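Insecticidal crystal protein Cry7Cal (Bacillus thuringiensis, PDB 5ZI1) is an insecticidal toxin active against locusts that probably binds receptors on its target cells, this piece holding the three delta-endotoxin domains of a longer protein. Local coordinates at residues Met536-Phe547 against Leu562-Ala573. Sequence-based numbering, arbitrary orientation.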
loop_
_atom_site.group_PDB
_atom_site.type_symbol
_atom_site.label_atom_id
_atom_site.label_comp_id
_atom_site.label_asym_id
_atom_site.label_seq_id
_atom_site.Cartn_x
_atom_site.Cartn_y
_atom_site.Cartn_z
ATOM N N MET A 536 -20.981 -3.434 -19.553
ATOM C CA MET A 536 -20.942 -3.335 -18.103
ATOM C C MET A 536 -22.138 -2.519 -17.616
ATOM O O MET A 536 -22.737 -1.750 -18.370
ATOM C CB MET A 536 -19.614 -2.693 -17.647
ATOM C CG MET A 536 -19.240 -2.914 -16.182
ATOM S SD MET A 536 -17.654 -2.145 -15.723
ATOM C CE MET A 536 -16.508 -3.140 -16.696
ATOM N N SER A 537 -22.478 -2.679 -16.338
ATOM C CA SER A 537 -23.607 -1.967 -15.759
ATOM C C SER A 537 -23.391 -1.794 -14.260
ATOM O O SER A 537 -22.736 -2.618 -13.611
ATOM C CB SER A 537 -24.923 -2.705 -16.009
ATOM O OG SER A 537 -25.990 -2.070 -15.329
ATOM N N PHE A 538 -23.968 -0.724 -13.709
ATOM C CA PHE A 538 -23.773 -0.409 -12.303
ATOM C C PHE A 538 -25.075 0.123 -11.713
ATOM O O PHE A 538 -25.859 0.785 -12.400
ATOM C CB PHE A 538 -22.628 0.598 -12.116
ATOM C CG PHE A 538 -22.082 0.635 -10.720
ATOM C CD1 PHE A 538 -21.085 -0.246 -10.328
ATOM C CD2 PHE A 538 -22.570 1.540 -9.795
ATOM C CE1 PHE A 538 -20.583 -0.222 -9.039
ATOM C CE2 PHE A 538 -22.073 1.570 -8.507
ATOM C CZ PHE A 538 -21.080 0.689 -8.129
ATOM N N SER A 539 -25.309 -0.197 -10.438
ATOM C CA SER A 539 -26.540 0.215 -9.778
ATOM C C SER A 539 -26.722 1.717 -9.891
ATOM O O SER A 539 -25.753 2.478 -9.923
ATOM C CB SER A 539 -26.526 -0.177 -8.300
ATOM O OG SER A 539 -26.640 -1.579 -8.147
ATOM N N GLY A 540 -27.977 2.143 -9.956
ATOM C CA GLY A 540 -28.286 3.555 -9.969
ATOM C C GLY A 540 -28.060 4.244 -11.291
ATOM O O GLY A 540 -28.342 5.444 -11.405
ATOM N N ILE A 541 -27.536 3.542 -12.286
ATOM C CA ILE A 541 -27.292 4.113 -13.600
ATOM C C ILE A 541 -28.111 3.335 -14.609
ATOM O O ILE A 541 -28.030 2.101 -14.668
ATOM C CB ILE A 541 -25.804 4.103 -13.963
ATOM C CG1 ILE A 541 -25.091 5.093 -13.053
ATOM C CG2 ILE A 541 -25.623 4.485 -15.435
ATOM C CD1 ILE A 541 -23.649 4.940 -13.037
ATOM N N ALA A 542 -28.914 4.065 -15.381
ATOM C CA ALA A 542 -29.918 3.440 -16.229
ATOM C C ALA A 542 -29.288 2.671 -17.385
ATOM O O ALA A 542 -29.597 1.494 -17.592
ATOM C CB ALA A 542 -30.887 4.501 -16.746
ATOM N N HIS A 543 -28.412 3.310 -18.155
ATOM C CA HIS A 543 -27.888 2.672 -19.364
ATOM C C HIS A 543 -26.605 1.893 -19.089
ATOM O O HIS A 543 -25.719 2.356 -18.367
ATOM C CB HIS A 543 -27.646 3.704 -20.464
ATOM C CG HIS A 543 -28.902 4.353 -20.949
ATOM N ND1 HIS A 543 -28.914 5.320 -21.931
ATOM C CD2 HIS A 543 -30.193 4.181 -20.574
ATOM C CE1 HIS A 543 -30.159 5.710 -22.145
ATOM N NE2 HIS A 543 -30.953 5.038 -21.330
ATOM N N ASP A 544 -26.528 0.698 -19.663
ATOM C CA ASP A 544 -25.311 -0.094 -19.637
ATOM C C ASP A 544 -24.320 0.464 -20.650
ATOM O O ASP A 544 -24.704 1.091 -21.636
ATOM C CB ASP A 544 -25.620 -1.560 -19.945
ATOM C CG ASP A 544 -26.734 -2.137 -19.056
ATOM O OD1 ASP A 544 -27.118 -1.491 -18.049
ATOM O OD2 ASP A 544 -27.222 -3.251 -19.371
ATOM N N GLU A 545 -23.031 0.231 -20.412
ATOM C CA GLU A 545 -21.998 0.858 -21.229
ATOM C C GLU A 545 -21.132 -0.199 -21.901
ATOM O O GLU A 545 -20.526 -1.039 -21.226
ATOM C CB GLU A 545 -21.148 1.817 -20.393
ATOM C CG GLU A 545 -20.313 2.804 -21.236
ATOM C CD GLU A 545 -21.159 3.837 -22.000
ATOM O OE1 GLU A 545 -20.617 4.438 -22.956
ATOM O OE2 GLU A 545 -22.356 4.053 -21.657
ATOM N N TYR A 546 -21.077 -0.153 -23.230
ATOM C CA TYR A 546 -20.184 -1.020 -23.990
ATOM C C TYR A 546 -18.727 -0.619 -23.771
ATOM O O TYR A 546 -18.395 0.570 -23.783
ATOM C CB TYR A 546 -20.551 -0.928 -25.472
ATOM C CG TYR A 546 -19.660 -1.649 -26.464
ATOM C CD1 TYR A 546 -19.841 -2.997 -26.734
ATOM C CD2 TYR A 546 -18.686 -0.961 -27.186
ATOM C CE1 TYR A 546 -19.044 -3.663 -27.667
ATOM C CE2 TYR A 546 -17.892 -1.614 -28.136
ATOM C CZ TYR A 546 -18.078 -2.969 -28.370
ATOM O OH TYR A 546 -17.305 -3.642 -29.299
ATOM N N PHE A 547 -17.848 -1.612 -23.559
ATOM C CA PHE A 547 -16.407 -1.379 -23.465
ATOM C C PHE A 547 -15.634 -2.225 -24.468
ATOM O O PHE A 547 -16.045 -3.335 -24.817
ATOM C CB PHE A 547 -15.845 -1.689 -22.066
ATOM C CG PHE A 547 -16.018 -3.120 -21.650
ATOM C CD1 PHE A 547 -15.052 -4.069 -21.935
ATOM C CD2 PHE A 547 -17.165 -3.522 -20.995
ATOM C CE1 PHE A 547 -15.240 -5.399 -21.578
ATOM C CE2 PHE A 547 -17.355 -4.841 -20.625
ATOM C CZ PHE A 547 -16.393 -5.779 -20.910
ATOM N N LEU A 562 -13.786 3.631 -18.227
ATOM C CA LEU A 562 -15.099 3.357 -18.781
ATOM C C LEU A 562 -16.106 4.099 -17.922
ATOM O O LEU A 562 -16.238 3.806 -16.730
ATOM C CB LEU A 562 -15.368 1.852 -18.765
ATOM C CG LEU A 562 -16.767 1.353 -19.113
ATOM C CD1 LEU A 562 -16.618 -0.052 -19.441
ATOM C CD2 LEU A 562 -17.763 1.419 -17.928
ATOM N N THR A 563 -16.848 5.012 -18.523
ATOM C CA THR A 563 -17.737 5.881 -17.774
ATOM C C THR A 563 -19.189 5.470 -17.968
ATOM O O THR A 563 -19.644 5.288 -19.103
ATOM C CB THR A 563 -17.512 7.332 -18.191
ATOM O OG1 THR A 563 -16.130 7.643 -18.013
ATOM C CG2 THR A 563 -18.366 8.279 -17.360
ATOM N N MET A 564 -19.907 5.314 -16.855
ATOM C CA MET A 564 -21.334 5.044 -16.876
ATOM C C MET A 564 -22.061 6.241 -16.291
ATOM O O MET A 564 -21.679 6.745 -15.230
ATOM C CB MET A 564 -21.661 3.770 -16.109
ATOM C CG MET A 564 -21.179 2.522 -16.791
ATOM S SD MET A 564 -21.181 1.099 -15.701
ATOM C CE MET A 564 -19.880 1.630 -14.600
ATOM N N GLY A 565 -23.106 6.685 -16.973
ATOM C CA GLY A 565 -23.786 7.905 -16.612
ATOM C C GLY A 565 -23.484 9.079 -17.511
ATOM O O GLY A 565 -23.758 10.216 -17.121
ATOM N N ASN A 566 -22.915 8.844 -18.695
ATOM C CA ASN A 566 -22.741 9.923 -19.655
ATOM C C ASN A 566 -24.050 10.261 -20.361
ATOM O O ASN A 566 -24.281 11.427 -20.702
ATOM C CB ASN A 566 -21.659 9.555 -20.673
ATOM C CG ASN A 566 -20.252 9.824 -20.160
ATOM O OD1 ASN A 566 -20.042 10.696 -19.313
ATOM N ND2 ASN A 566 -19.278 9.092 -20.691
ATOM N N ASP A 567 -24.919 9.266 -20.581
ATOM C CA ASP A 567 -26.237 9.547 -21.148
ATOM C C ASP A 567 -27.091 10.347 -20.160
ATOM O O ASP A 567 -27.545 11.454 -20.471
ATOM C CB ASP A 567 -26.938 8.241 -21.559
ATOM C CG ASP A 567 -26.147 7.443 -22.607
ATOM O OD1 ASP A 567 -25.206 8.002 -23.216
ATOM O OD2 ASP A 567 -26.477 6.253 -22.844
ATOM N N TYR A 568 -27.313 9.810 -18.956
ATOM C CA TYR A 568 -28.017 10.546 -17.908
ATOM C C TYR A 568 -27.394 10.241 -16.556
ATOM O O TYR A 568 -27.215 9.071 -16.201
ATOM C CB TYR A 568 -29.519 10.209 -17.862
ATOM C CG TYR A 568 -30.222 10.275 -19.203
ATOM C CD1 TYR A 568 -30.798 11.457 -19.653
ATOM C CD2 TYR A 568 -30.323 9.155 -20.013
ATOM C CE1 TYR A 568 -31.447 11.527 -20.884
ATOM C CE2 TYR A 568 -30.968 9.213 -21.241
ATOM C CZ TYR A 568 -31.531 10.403 -21.672
ATOM O OH TYR A 568 -32.178 10.466 -22.891
ATOM N N ALA A 569 -27.102 11.296 -15.797
ATOM C CA ALA A 569 -26.555 11.131 -14.460
ATOM C C ALA A 569 -27.390 10.132 -13.666
ATOM O O ALA A 569 -28.613 10.054 -13.817
ATOM C CB ALA A 569 -26.502 12.484 -13.751
ATOM N N GLY A 570 -26.707 9.315 -12.872
ATOM C CA GLY A 570 -27.363 8.346 -12.031
ATOM C C GLY A 570 -27.424 8.816 -10.591
ATOM O O GLY A 570 -26.919 9.872 -10.214
ATOM N N THR A 571 -28.066 8.005 -9.769
ATOM C CA THR A 571 -28.148 8.289 -8.347
ATOM C C THR A 571 -27.587 7.104 -7.573
ATOM O O THR A 571 -27.961 5.949 -7.833
ATOM C CB THR A 571 -29.587 8.620 -7.931
ATOM O OG1 THR A 571 -30.492 7.626 -8.429
ATOM C CG2 THR A 571 -29.991 10.009 -8.468
ATOM N N ALA A 572 -26.680 7.409 -6.636
ATOM C CA ALA A 572 -25.976 6.406 -5.842
ATOM C C ALA A 572 -26.948 5.517 -5.092
ATOM O O ALA A 572 -27.731 5.998 -4.273
ATOM C CB ALA A 572 -25.039 7.095 -4.848
ATOM N N ALA A 573 -26.900 4.223 -5.382
ATOM C CA ALA A 573 -27.599 3.238 -4.572
ATOM C C ALA A 573 -26.746 2.862 -3.360
ATOM O O ALA A 573 -25.572 2.504 -3.506
ATOM C CB ALA A 573 -27.911 1.995 -5.405
HETATM O O HOH W 1 -28.846 6.592 -15.117
#
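Met564 threads between Ile541 and Phe538, one flexible side chain joining two layers of a beta sandwich. Its CB meets Ile541 CD1 at 3.8 Å and its CG meets Glu545 CB; a bend at the last torsion (chi3 -68°) then lays the methyl CE against Phe538 CB, also 3.8 Å away. Met536 crosses Leu562 at a slant, its CE 4.1 Å from Leu562 CD1. Toward the exposed loops the contact turns polar. His543 ND1 donates a nearly straight hydrogen bond, 2.8 Å long, to the anti lone pair of Asp567 OD2, which lies in the ring plane, and Tyr568 and His543 form an offset edge-to-face pair, planes at 88°, with Tyr568 CE2 near His543 CE1. Such a carboxylate would probably favour a protonated imidazole. At the other end, Thr571 N donates a hydrogen bond of 3.1 Å to Gly540 O, where two glycines, Gly540 and Gly570, let the backbones come close. Gly540 belongs to a type II turn from Phe538 to Ile541. Outward, Ser539 OG is held by Met577 N. Strand 534-538 pairs with strand 575-580 in one sheet, while strand 560-571 pairs with strand 521-530 in the other, so the contact packs together the two sheets of the third, C-terminal domain of the toxin fragment.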